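Local coordinates for initiator protein NS1 (Human bocavirus, PDB 4KW3) that probably binds viral replication origins and nicks one DNA strand through its N-terminal nuclease domain to start rolling-circle replication, with helicase activity elsewhere in the whole protein, at residues P6-A10 / Y260-L264; K21-P25 / D164-L169; L34-A39 / R72-V77; S45-L49 / L65-L69; L49-H55 / D226-P231. All blocks are in the same frame, centred on the assembly; numbering follows the deposited sequence.

Contact 1: P6-A10 / Y260-L264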
# COMPACT_ATOMS: atom_id res chain seq x y z
N PRO A 6 -19.31 3.11 -5.40
CA PRO A 6 -19.36 1.82 -6.07
C PRO A 6 -18.67 0.74 -5.22
O PRO A 6 -17.50 0.41 -5.43
CB PRO A 6 -18.55 2.08 -7.34
CG PRO A 6 -17.54 3.19 -6.94
CD PRO A 6 -17.99 3.76 -5.59
N VAL A 7 -19.39 0.20 -4.25
CA VAL A 7 -18.84 -0.84 -3.38
C VAL A 7 -18.52 -2.17 -4.13
O VAL A 7 -19.34 -2.69 -4.88
CB VAL A 7 -19.80 -1.05 -2.19
CG1 VAL A 7 -19.99 -2.50 -1.86
CG2 VAL A 7 -19.33 -0.24 -0.98
N ILE A 8 -17.33 -2.72 -3.93
CA ILE A 8 -16.93 -3.97 -4.57
C ILE A 8 -17.76 -5.13 -4.02
O ILE A 8 -18.01 -5.19 -2.81
CB ILE A 8 -15.41 -4.26 -4.39
CG1 ILE A 8 -15.00 -5.51 -5.15
CG2 ILE A 8 -15.01 -4.38 -2.90
CD1 ILE A 8 -13.48 -5.78 -5.10
N ARG A 9 -18.24 -6.01 -4.89
CA ARG A 9 -19.20 -7.04 -4.48
C ARG A 9 -18.72 -8.44 -4.77
O ARG A 9 -19.32 -9.43 -4.32
CB ARG A 9 -20.55 -6.82 -5.13
CG ARG A 9 -21.31 -5.65 -4.56
CD ARG A 9 -22.54 -5.28 -5.39
NE ARG A 9 -23.20 -4.13 -4.76
CZ ARG A 9 -24.02 -4.21 -3.71
NH1 ARG A 9 -24.32 -5.40 -3.19
NH2 ARG A 9 -24.55 -3.12 -3.20
N ALA A 10 -17.61 -8.53 -5.50
CA ALA A 10 -17.10 -9.80 -5.96
C ALA A 10 -15.58 -9.81 -6.05
O ALA A 10 -14.96 -8.81 -6.42
CB ALA A 10 -17.72 -10.13 -7.30
N TYR A 260 -18.11 3.37 3.08
CA TYR A 260 -17.76 2.20 2.26
C TYR A 260 -17.76 0.94 3.11
O TYR A 260 -18.39 -0.05 2.76
CB TYR A 260 -16.40 2.40 1.61
CG TYR A 260 -16.12 1.52 0.43
CD1 TYR A 260 -15.68 0.21 0.59
CD2 TYR A 260 -16.22 2.03 -0.86
CE1 TYR A 260 -15.38 -0.59 -0.50
CE2 TYR A 260 -15.94 1.25 -1.95
CZ TYR A 260 -15.52 -0.07 -1.77
OH TYR A 260 -15.24 -0.84 -2.88
N HIS A 261 -17.07 1.01 4.26
CA HIS A 261 -17.07 -0.09 5.23
C HIS A 261 -18.46 -0.47 5.74
O HIS A 261 -18.78 -1.66 5.87
CB HIS A 261 -16.20 0.29 6.41
CG HIS A 261 -16.22 -0.71 7.51
ND1 HIS A 261 -17.13 -0.67 8.54
CD2 HIS A 261 -15.43 -1.79 7.75
CE1 HIS A 261 -16.91 -1.67 9.37
NE2 HIS A 261 -15.88 -2.37 8.91
N ALA A 262 -19.26 0.55 6.04
CA ALA A 262 -20.62 0.36 6.56
C ALA A 262 -21.47 -0.39 5.54
O ALA A 262 -22.20 -1.30 5.89
CB ALA A 262 -21.24 1.71 6.87
N THR A 263 -21.38 0.01 4.27
CA THR A 263 -22.11 -0.66 3.22
C THR A 263 -21.70 -2.13 3.10
O THR A 263 -22.56 -3.01 3.04
CB THR A 263 -21.91 0.05 1.87
OG1 THR A 263 -22.40 1.39 1.96
CG2 THR A 263 -22.65 -0.68 0.77
N LEU A 264 -20.40 -2.42 3.08
CA LEU A 264 -19.94 -3.81 3.09
C LEU A 264 -20.45 -4.57 4.30
O LEU A 264 -20.88 -5.72 4.19
CB LEU A 264 -18.41 -3.91 3.03
CG LEU A 264 -17.76 -3.51 1.71
CD1 LEU A 264 -16.24 -3.69 1.79
CD2 LEU A 264 -18.36 -4.30 0.56
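The backbone N of Ile-8 donates to Tyr-260 OH over 3.0 Å, with an N-H...O angle of 153°, and this bond ties the extended N-terminal segment 6-10 to helix 257-268. The phenol oxygen also has carbon neighbours on the same segment: Ile-8 CG2 lies 3.5 Å from Tyr-260 OH, so the hydroxyl end of the ring rests against a branched aliphatic side chain as well as against an amide.

Val-7 carries the apolar half. Its CG2 sits above the middle of the Tyr-260 ring, 3.7 Å from the centroid and only 4° off the ring normal, which is a CH-pi contact over the face. The same methyl reaches Thr-263 CG2 at 3.8 Å, one helical turn further on. CG1, the other branch of Val-7, turns to Leu-264 and approaches its CD2. Val-7 therefore straddles the helix surface, one methyl on the ring and one on the leucine. With CG of Tyr-260 anti to the backbone N (chi1 -161°), the ring extends outward from the helix toward segment 6-10, bringing OH to Ile-8 N and one face under Val-7 CG2.

Thr-263 offers its methyl here, while its OG1 is bonded to Asn-259 O within the helix. Outside the two segments, Tyr-260 also touches Phe-208 of helix 204-212 and Ile-247 of strand 241-247. Leu-264 lies about 11 Å, side chain to side chain, from Tyr-211, the predicted nuclease tyrosine.

The hydrogen bond thus sets where the phenol oxygen lies and the CH-pi contact how the ring is turned, with apolar contacts making up the rest.

Contact 2: K21-P25 / D164-L169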
# COMPACT_ATOMS: atom_id res chain seq x y z
N LYS A 21 7.40 -5.14 2.36
CA LYS A 21 8.08 -4.20 3.26
C LYS A 21 9.05 -3.34 2.46
O LYS A 21 9.92 -3.87 1.78
CB LYS A 21 8.89 -4.95 4.31
CG LYS A 21 8.30 -5.02 5.69
CD LYS A 21 9.37 -5.41 6.72
CE LYS A 21 9.76 -6.90 6.65
NZ LYS A 21 9.10 -7.75 7.69
N PHE A 22 8.91 -2.01 2.52
CA PHE A 22 9.90 -1.15 1.87
C PHE A 22 11.31 -1.38 2.47
O PHE A 22 11.54 -1.16 3.66
CB PHE A 22 9.48 0.32 1.98
CG PHE A 22 10.22 1.22 1.06
CD1 PHE A 22 11.44 1.75 1.42
CD2 PHE A 22 9.70 1.53 -0.19
CE1 PHE A 22 12.13 2.56 0.55
CE2 PHE A 22 10.39 2.35 -1.06
CZ PHE A 22 11.61 2.86 -0.69
N PRO A 23 12.27 -1.82 1.65
CA PRO A 23 13.53 -2.27 2.26
C PRO A 23 14.50 -1.15 2.67
O PRO A 23 15.66 -1.14 2.23
CB PRO A 23 14.14 -3.16 1.18
CG PRO A 23 13.50 -2.71 -0.14
CD PRO A 23 12.34 -1.78 0.18
N TYR A 24 14.03 -0.22 3.50
CA TYR A 24 14.86 0.87 4.05
C TYR A 24 14.54 1.11 5.52
O TYR A 24 13.57 1.79 5.85
CB TYR A 24 14.67 2.16 3.24
CG TYR A 24 15.58 3.30 3.64
CD1 TYR A 24 16.95 3.26 3.40
CD2 TYR A 24 15.06 4.45 4.19
CE1 TYR A 24 17.78 4.32 3.76
CE2 TYR A 24 15.87 5.52 4.54
CZ TYR A 24 17.23 5.45 4.33
OH TYR A 24 18.02 6.52 4.69
N PRO A 25 15.36 0.55 6.40
CA PRO A 25 15.10 0.58 7.84
C PRO A 25 14.99 1.99 8.43
O PRO A 25 14.22 2.20 9.36
CB PRO A 25 16.29 -0.18 8.43
CG PRO A 25 16.76 -1.07 7.30
CD PRO A 25 16.55 -0.25 6.06
N ASP A 164 21.76 6.70 -1.80
CA ASP A 164 21.94 5.52 -0.96
C ASP A 164 20.71 4.60 -0.99
O ASP A 164 20.82 3.38 -1.19
CB ASP A 164 22.24 5.95 0.47
CG ASP A 164 22.29 4.78 1.42
OD1 ASP A 164 23.25 3.99 1.35
OD2 ASP A 164 21.35 4.66 2.25
N ILE A 165 19.53 5.19 -0.84
CA ILE A 165 18.27 4.46 -0.92
C ILE A 165 18.10 3.81 -2.29
O ILE A 165 17.74 2.64 -2.39
CB ILE A 165 17.08 5.40 -0.64
CG1 ILE A 165 17.12 5.88 0.82
CG2 ILE A 165 15.74 4.73 -0.97
CD1 ILE A 165 16.13 6.97 1.13
N PHE A 166 18.38 4.59 -3.33
CA PHE A 166 18.25 4.15 -4.72
C PHE A 166 19.11 2.92 -5.01
O PHE A 166 18.69 2.00 -5.71
CB PHE A 166 18.62 5.30 -5.65
CG PHE A 166 18.55 4.97 -7.12
CD1 PHE A 166 17.33 4.86 -7.76
CD2 PHE A 166 19.72 4.80 -7.86
CE1 PHE A 166 17.27 4.58 -9.12
CE2 PHE A 166 19.66 4.51 -9.21
CZ PHE A 166 18.45 4.40 -9.84
N HIS A 167 20.32 2.90 -4.45
CA HIS A 167 21.21 1.77 -4.70
C HIS A 167 20.83 0.58 -3.82
O HIS A 167 21.01 -0.57 -4.22
CB HIS A 167 22.67 2.17 -4.55
CG HIS A 167 23.13 3.14 -5.60
ND1 HIS A 167 23.10 2.83 -6.95
CD2 HIS A 167 23.60 4.40 -5.51
CE1 HIS A 167 23.55 3.87 -7.64
NE2 HIS A 167 23.86 4.83 -6.79
N THR A 168 20.27 0.88 -2.65
CA THR A 168 19.69 -0.15 -1.79
C THR A 168 18.55 -0.91 -2.52
O THR A 168 18.48 -2.14 -2.49
CB THR A 168 19.15 0.46 -0.50
OG1 THR A 168 20.22 1.07 0.24
CG2 THR A 168 18.48 -0.60 0.36
N LEU A 169 17.69 -0.16 -3.19
CA LEU A 169 16.62 -0.73 -4.00
C LEU A 169 17.16 -1.59 -5.15
O LEU A 169 16.64 -2.68 -5.42
CB LEU A 169 15.72 0.38 -4.54
CG LEU A 169 14.97 1.19 -3.48
CD1 LEU A 169 14.30 2.39 -4.11
CD2 LEU A 169 13.94 0.34 -2.77
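Segment 21-25 runs past helix 160-177 with Pro-23 opposite Leu-169 and Tyr-24 opposite Ile-165, their CA atoms 7.1 and 7.0 Å apart, and it bends at Pro-23 in an inverse gamma turn closed by Tyr-24 N to Phe-22 O at 2.7 Å. On either side of that turn, Tyr-24 goes to Ile-165, while Phe-22 lies mainly by Leu-169, with Ile-165 CG2 at its edge.

Tyr-24 meets Ile-165 face-on: Ile-165 CG1 stands 3.6 Å from the ring centroid and 19° off the normal, over the face but offset toward the rim at CE1, and its CD1 continues across the same ring toward CZ and CE2. The two side chains cross at about a right angle. The edge of the phenol, by contrast, faces Asp-164, whose OD2 is 3.9 Å from Tyr-24 CE1.

One turn along the helix, Leu-169 CD2 fits the angle between two rings, 4.0 Å from Phe-22 CZ and equally far from Pro-23 CD. Pro-23 CD in turn covers one face of the Phe-22 ring, so the methyl meets an already joined pair. Thr-168 brings its CG2 to Pro-23 O at 3.4 Å. Its OG1 bonds back to Asp-164 O, reaching that oxygen from the opposite face to Thr-168 N.

The loop follows strand 15-21 and is wedged between three helices: Leu-33 and Leu-34 of helix 31-38 touch Tyr-24 and Phe-22, Tyr-138 of helix 134-149 touches Pro-23, and helix 160-177 supplies the third wall. Phe-22 is also backbone-bonded to Leu-114, at the start of strand 114-122.

Contact 3: L34-A39 / R72-V77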
# COMPACT_ATOMS: atom_id res chain seq x y z
N LEU A 34 12.06 10.02 1.16
CA LEU A 34 11.04 9.31 0.40
C LEU A 34 10.08 10.29 -0.24
O LEU A 34 9.59 10.04 -1.35
CB LEU A 34 10.27 8.26 1.23
CG LEU A 34 11.10 7.07 1.72
CD1 LEU A 34 10.22 6.03 2.38
CD2 LEU A 34 11.94 6.45 0.60
N HIS A 35 9.82 11.42 0.43
CA HIS A 35 8.95 12.46 -0.13
C HIS A 35 9.49 12.85 -1.50
O HIS A 35 8.71 12.99 -2.45
CB HIS A 35 8.87 13.73 0.75
CG HIS A 35 8.33 13.49 2.12
ND1 HIS A 35 8.52 14.38 3.16
CD2 HIS A 35 7.61 12.47 2.64
CE1 HIS A 35 7.95 13.91 4.25
NE2 HIS A 35 7.40 12.75 3.97
N ALA A 36 10.81 13.00 -1.60
CA ALA A 36 11.44 13.47 -2.82
C ALA A 36 11.53 12.36 -3.88
O ALA A 36 11.19 12.59 -5.06
CB ALA A 36 12.83 14.04 -2.51
N LEU A 37 11.98 11.18 -3.46
CA LEU A 37 12.15 10.05 -4.38
C LEU A 37 10.82 9.54 -4.96
O LEU A 37 10.76 9.16 -6.13
CB LEU A 37 12.93 8.92 -3.70
CG LEU A 37 14.45 9.10 -3.49
CD1 LEU A 37 15.01 8.02 -2.55
CD2 LEU A 37 15.20 9.10 -4.81
N LEU A 38 9.77 9.51 -4.14
CA LEU A 38 8.49 8.95 -4.57
C LEU A 38 7.42 9.99 -4.91
O LEU A 38 6.52 9.72 -5.71
CB LEU A 38 7.93 8.00 -3.51
CG LEU A 38 8.87 6.87 -3.09
CD1 LEU A 38 8.18 5.98 -2.08
CD2 LEU A 38 9.36 6.08 -4.30
N ALA A 39 7.50 11.17 -4.30
CA ALA A 39 6.42 12.15 -4.40
C ALA A 39 6.99 13.54 -4.63
O ALA A 39 6.64 14.50 -3.93
CB ALA A 39 5.57 12.12 -3.14
N ARG A 72 -1.22 12.02 -4.24
CA ARG A 72 0.13 12.37 -4.61
C ARG A 72 1.15 12.13 -3.50
O ARG A 72 2.36 12.23 -3.74
CB ARG A 72 0.21 13.86 -5.00
CG ARG A 72 -0.73 14.32 -6.09
CD ARG A 72 -0.80 15.87 -6.14
NE ARG A 72 0.53 16.50 -6.12
CZ ARG A 72 0.93 17.42 -5.24
NH1 ARG A 72 0.11 17.85 -4.29
NH2 ARG A 72 2.16 17.92 -5.30
N HIS A 73 0.71 11.92 -2.26
CA HIS A 73 1.69 11.77 -1.19
C HIS A 73 2.40 10.42 -1.34
O HIS A 73 1.90 9.53 -2.02
CB HIS A 73 1.05 11.89 0.19
CG HIS A 73 0.06 10.81 0.49
ND1 HIS A 73 -1.27 10.89 0.15
CD2 HIS A 73 0.22 9.60 1.08
CE1 HIS A 73 -1.89 9.80 0.54
NE2 HIS A 73 -1.01 8.99 1.10
N PHE A 74 3.56 10.29 -0.70
CA PHE A 74 4.46 9.20 -1.04
C PHE A 74 3.84 7.83 -0.81
O PHE A 74 4.03 6.92 -1.62
CB PHE A 74 5.81 9.34 -0.33
CG PHE A 74 5.79 8.97 1.13
CD1 PHE A 74 5.30 9.87 2.08
CD2 PHE A 74 6.29 7.74 1.57
CE1 PHE A 74 5.30 9.55 3.43
CE2 PHE A 74 6.28 7.41 2.93
CZ PHE A 74 5.79 8.31 3.86
N GLY A 75 3.05 7.71 0.24
CA GLY A 75 2.34 6.47 0.51
C GLY A 75 1.36 6.14 -0.59
O GLY A 75 1.18 4.98 -0.94
N ALA A 76 0.71 7.15 -1.14
CA ALA A 76 -0.21 6.90 -2.24
C ALA A 76 0.55 6.43 -3.49
O ALA A 76 0.11 5.51 -4.18
CB ALA A 76 -1.06 8.13 -2.54
N VAL A 77 1.72 7.02 -3.73
CA VAL A 77 2.54 6.64 -4.88
C VAL A 77 3.06 5.21 -4.74
O VAL A 77 2.98 4.42 -5.69
CB VAL A 77 3.72 7.61 -5.05
CG1 VAL A 77 4.64 7.19 -6.23
CG2 VAL A 77 3.21 9.02 -5.26
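Phe-74 is met on several sides by segment 34-39. The edge of the His-35 imidazole comes to its ring, His-35 CD2 being 3.5 Å from Phe-74 CD1; the centroids are 5.3 Å apart and the planes inclined at 52°, an oblique pair that is neither a stack nor a T-shape. Leu-34 CB approaches Phe-74 CD2 at 4.0 Å, and Leu-38 CB is equally far from Phe-74 CB. The phenylalanine reaches this site because its CG lies between the backbone N and the carbonyl carbon (chi1 76°), which swings the ring toward His-35.

Around the start of helix 74-94 the packing becomes small-group work. Ala-39 CB rests beside Arg-72 O and Phe-74 N, its CA only 4.9 Å from that of Phe-74. Val-77, one turn on, sets its two methyls against the carbonyl oxygen of Leu-38.

A second shell holds these groups in place. The imidazole of His-35 is bonded through NE2 to Glu-31 OE1 on its own helix, which restrains the ring's rotation. His-73 occupies the N-cap position of the second helix: its O accepts from Val-77 N at 3.0 Å, and its side chain turns away to bond Ser-243 OG on strand 241-247. Arg-72 NH1 bonds Ser-68 O in the preceding helix.

Here the C-terminal end of helix 31-38 meets the first turn of helix 74-94, which is itself held to the central sheet by Gly-75 O and Ser-107 OG. The arrangement belongs to the HUH-type endonuclease fold, in which helices pack around an antiparallel-rich sheet carrying the predicted metal ligands.

Contact 4: S45-L49 / L65-L69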
# COMPACT_ATOMS: atom_id res chain seq x y z
N SER A 45 4.59 20.70 0.97
CA SER A 45 3.30 20.38 1.56
C SER A 45 3.44 19.48 2.79
O SER A 45 2.80 19.74 3.81
CB SER A 45 2.40 19.71 0.52
OG SER A 45 1.95 20.65 -0.44
N MET A 46 4.30 18.45 2.71
CA MET A 46 4.53 17.55 3.84
C MET A 46 5.05 18.28 5.07
O MET A 46 4.62 18.02 6.19
CB MET A 46 5.53 16.43 3.48
CG MET A 46 5.10 15.51 2.34
SD MET A 46 3.44 14.82 2.56
CE MET A 46 3.77 13.53 3.76
N ILE A 47 5.96 19.23 4.85
CA ILE A 47 6.50 20.00 5.97
C ILE A 47 5.43 20.86 6.66
O ILE A 47 5.33 20.86 7.88
CB ILE A 47 7.66 20.89 5.52
CG1 ILE A 47 8.81 20.01 5.03
CG2 ILE A 47 8.14 21.78 6.67
CD1 ILE A 47 10.00 20.76 4.55
N GLN A 48 4.65 21.56 5.85
CA GLN A 48 3.58 22.41 6.36
C GLN A 48 2.58 21.61 7.17
O GLN A 48 2.04 22.08 8.17
CB GLN A 48 2.88 23.09 5.19
CG GLN A 48 2.45 24.50 5.46
CD GLN A 48 2.11 25.22 4.19
OE1 GLN A 48 2.56 24.83 3.11
NE2 GLN A 48 1.29 26.27 4.30
N LEU A 49 2.36 20.37 6.74
CA LEU A 49 1.40 19.48 7.38
C LEU A 49 1.74 19.23 8.85
O LEU A 49 0.83 19.04 9.67
CB LEU A 49 1.32 18.15 6.63
CG LEU A 49 0.19 17.25 7.12
CD1 LEU A 49 -1.14 17.89 6.78
CD2 LEU A 49 0.30 15.87 6.56
N LEU A 65 -4.34 21.69 2.15
CA LEU A 65 -3.11 20.92 2.08
C LEU A 65 -3.45 19.44 1.79
O LEU A 65 -2.94 18.86 0.83
CB LEU A 65 -2.37 21.09 3.40
CG LEU A 65 -0.86 21.04 3.51
CD1 LEU A 65 -0.22 21.83 2.38
CD2 LEU A 65 -0.46 21.66 4.86
N LEU A 66 -4.37 18.88 2.58
CA LEU A 66 -4.80 17.50 2.39
C LEU A 66 -5.51 17.29 1.06
O LEU A 66 -5.29 16.27 0.40
CB LEU A 66 -5.68 17.04 3.55
CG LEU A 66 -4.90 16.90 4.85
CD1 LEU A 66 -5.83 16.61 5.99
CD2 LEU A 66 -3.83 15.79 4.69
N ILE A 67 -6.37 18.22 0.67
CA ILE A 67 -6.97 18.16 -0.66
C ILE A 67 -5.91 18.17 -1.77
O ILE A 67 -6.02 17.41 -2.73
CB ILE A 67 -8.01 19.30 -0.89
CG1 ILE A 67 -9.26 19.03 -0.08
CG2 ILE A 67 -8.45 19.33 -2.33
CD1 ILE A 67 -9.91 17.68 -0.45
N SER A 68 -4.84 18.95 -1.61
CA SER A 68 -3.88 19.03 -2.70
C SER A 68 -3.00 17.77 -2.71
O SER A 68 -2.44 17.42 -3.74
CB SER A 68 -3.01 20.29 -2.62
OG SER A 68 -2.01 20.19 -1.62
N LEU A 69 -2.88 17.12 -1.57
CA LEU A 69 -2.02 15.94 -1.46
C LEU A 69 -2.71 14.65 -1.86
O LEU A 69 -2.05 13.63 -1.99
CB LEU A 69 -1.52 15.80 -0.03
CG LEU A 69 -0.37 16.74 0.30
CD1 LEU A 69 0.04 16.66 1.78
CD2 LEU A 69 0.78 16.41 -0.62
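The flat group in this interface, the Gln-48 carboxamide, touches it lightly: Gln-48 OE1 lies 4.2 Å from Leu-65 CD1. The firmer contact of that residue is made by its stem, Gln-48 CB being 3.6 Å from Leu-65 CD2, while the extended chain carries the amide onward. No ring takes part, and the remaining contacts are made by aliphatic branches, a thioether and a hydroxymethyl group.

Leu-65 does most of the filling. Its two methyls part to reach different residues of helix 43-49: CD1 comes to Ser-45, 3.7 Å from its OG, and CD2 goes into the angle formed by Gln-48 and the backbone N of Leu-49. Ser-45 is further covered by Leu-69, whose CD2 is 3.8 Å from Ser-45 CB. The other branch of Leu-69, CD1, meets Met-46 SD at 3.9 Å. Although the CB bond of Met-46 points away from helix 60-69, the bend at chi2 (-51°) brings SD to Leu-69; chi3 turns only the terminal methyl.

The two elements form an antiparallel helical pair, joined by the loop that leads to helix 60-69, with an angle of 148° between their directions and short-segment axes 10.4 Å apart at closest approach. Leucine branches span this gap, reaching the short Ser-45 and the backbone N of Leu-49.

Elsewhere in the pair, Leu-49 CD1 meets Leu-66 CD2 at 4.0 Å, the side chains crossing at about a right angle; Leu-49 also touches Ser-223, and Leu-66 touches Ile-219. The exposed Ser-68 turns its OG back onto its own helix, bonding Leu-65 O from 22° outside the carbonyl plane, while Ser-68 O receives Arg-72 NH1.

Contact 5: L49-H55 / D226-P231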
# COMPACT_ATOMS: atom_id res chain seq x y z
N LEU A 49 2.36 20.37 6.74
CA LEU A 49 1.40 19.48 7.38
C LEU A 49 1.74 19.23 8.85
O LEU A 49 0.83 19.04 9.67
CB LEU A 49 1.32 18.15 6.63
CG LEU A 49 0.19 17.25 7.12
CD1 LEU A 49 -1.14 17.89 6.78
CD2 LEU A 49 0.30 15.87 6.56
N ARG A 50 3.04 19.21 9.18
CA ARG A 50 3.51 19.00 10.57
C ARG A 50 2.91 20.00 11.54
O ARG A 50 2.73 19.68 12.72
CB ARG A 50 5.03 19.10 10.69
CG ARG A 50 5.82 18.12 9.87
CD ARG A 50 7.30 18.17 10.26
NE ARG A 50 8.08 17.18 9.50
CZ ARG A 50 8.75 17.44 8.38
NH1 ARG A 50 8.78 18.68 7.91
NH2 ARG A 50 9.42 16.47 7.75
N ASN A 51 2.57 21.20 11.06
CA ASN A 51 2.14 22.29 11.93
C ASN A 51 0.62 22.38 12.06
O ASN A 51 0.09 23.35 12.61
CB ASN A 51 2.68 23.62 11.42
CG ASN A 51 4.16 23.57 11.12
OD1 ASN A 51 4.95 23.04 11.91
ND2 ASN A 51 4.56 24.13 9.98
N CYS A 52 -0.08 21.38 11.54
CA CYS A 52 -1.53 21.43 11.49
C CYS A 52 -2.20 20.95 12.77
O CYS A 52 -1.71 20.02 13.43
CB CYS A 52 -2.04 20.60 10.31
SG CYS A 52 -1.76 21.31 8.68
N ALA A 53 -3.33 21.56 13.10
CA ALA A 53 -4.15 21.17 14.24
C ALA A 53 -4.99 19.96 13.88
O ALA A 53 -5.49 19.87 12.76
CB ALA A 53 -5.05 22.34 14.68
N PRO A 54 -5.09 18.99 14.80
CA PRO A 54 -5.95 17.81 14.65
C PRO A 54 -7.42 18.19 14.66
O PRO A 54 -7.78 19.24 15.22
CB PRO A 54 -5.65 17.00 15.91
CG PRO A 54 -5.32 18.06 16.93
CD PRO A 54 -4.55 19.10 16.17
N HIS A 55 -8.25 17.36 14.05
CA HIS A 55 -9.69 17.54 14.18
C HIS A 55 -10.02 17.37 15.66
O HIS A 55 -9.31 16.65 16.38
CB HIS A 55 -10.42 16.52 13.32
CG HIS A 55 -10.37 16.81 11.86
ND1 HIS A 55 -9.57 16.11 10.99
CD2 HIS A 55 -10.99 17.76 11.12
CE1 HIS A 55 -9.72 16.59 9.77
NE2 HIS A 55 -10.57 17.61 9.83
N ASP A 226 -5.51 11.94 13.61
CA ASP A 226 -6.60 12.88 13.85
C ASP A 226 -6.43 14.19 13.04
O ASP A 226 -7.37 15.00 12.95
CB ASP A 226 -6.84 13.12 15.35
CG ASP A 226 -5.59 13.53 16.07
OD1 ASP A 226 -4.49 13.29 15.52
OD2 ASP A 226 -5.70 14.09 17.17
N VAL A 227 -5.24 14.38 12.45
CA VAL A 227 -5.08 15.39 11.41
C VAL A 227 -5.52 14.85 10.04
O VAL A 227 -6.26 15.51 9.31
CB VAL A 227 -3.63 15.92 11.32
CG1 VAL A 227 -3.44 16.81 10.10
CG2 VAL A 227 -3.27 16.67 12.58
N CYS A 228 -5.07 13.65 9.69
CA CYS A 228 -5.24 13.14 8.34
C CYS A 228 -6.59 12.51 8.09
O CYS A 228 -6.91 12.18 6.95
CB CYS A 228 -4.16 12.11 8.00
SG CYS A 228 -2.47 12.70 8.24
N THR A 229 -7.34 12.27 9.16
CA THR A 229 -8.65 11.60 9.06
C THR A 229 -9.75 12.58 9.41
O THR A 229 -9.69 13.23 10.46
CB THR A 229 -8.76 10.38 10.03
OG1 THR A 229 -7.63 9.51 9.84
CG2 THR A 229 -10.07 9.61 9.84
N SER A 230 -10.74 12.68 8.54
CA SER A 230 -11.90 13.52 8.82
C SER A 230 -12.86 12.82 9.78
O SER A 230 -13.02 11.61 9.74
CB SER A 230 -12.59 13.93 7.52
OG SER A 230 -13.09 12.80 6.84
N PRO A 231 -13.51 13.60 10.65
CA PRO A 231 -14.30 13.06 11.76
C PRO A 231 -15.33 11.98 11.41
O PRO A 231 -15.36 10.98 12.10
CB PRO A 231 -14.96 14.30 12.32
CG PRO A 231 -13.92 15.34 12.09
CD PRO A 231 -13.33 15.05 10.76
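His-55 is gripped by Asp-226 O, to which its backbone N donates over 2.7 Å at 163°, the donor standing well above the carbonyl plane. The same oxygen receives a weak, bent bond from His-55 ND1 at 3.1 Å, and ND1 also lies 2.9 Å from Thr-229 O. One face of the imidazole is covered by Pro-231, whose CD sits 3.6 Å from the ring centroid and 13° off the normal, a CH-pi contact over the centre. CG of the histidine is anti to its carbonyl carbon (chi1 -75°), which folds the ring back over the residues that follow Asp-226.

Beside this tight polar grip is a looser apolar patch made by Val-227. Its two methyls divide the work: CG2 rests on Pro-54, 3.6 Å from its CA, and CG1 meets Cys-52 CB at 4.0 Å and, more loosely, Leu-49 CD1 at 4.2 Å. The close approach of the two chains, with Pro-54 and Val-227 CA atoms 4.1 Å apart, leaves the valine lying directly on the loop.

The chain gets here through a type I turn from Leu-49 to Cys-52 in the link toward helix 60-69. The second segment is the C-terminal end of short helix 225-228 and the loop after it. Arg-62 of helix 60-69 lies against both: its NH1 bonds Ala-53 O, and its side chain touches His-55 and Val-227.

On the more solvent-accessible side, the Asp-226 carboxylate runs alongside the partly exposed Pro-54, pointing the same way, with OD2 3.2 Å from Pro-54 CB, and Pro-231 is exposed.

In the fold
Contact 3 is the most buried, joining helices 31-38 and 74-94 by apolar and aromatic packing. Contact 2 packs against helix 31-38 of contact 3, where Phe-22 meets Leu-34 and Ile-165 meets Leu-37, and contact 3 passes on to contact 4 where His-35 packs on Met-46. Contacts 4 and 5 share Leu-49, and Leu-66 carries the helix pair onto Val-227, so contacts 2 to 5 form a chain of neighbours. Contact 1 stands apart at the surface, its nearest atoms about 11 Å from contact 5. Hydrogen bonds between segments occur in contacts 1 and 5, both toward the periphery; the other three rely on side-chain packing.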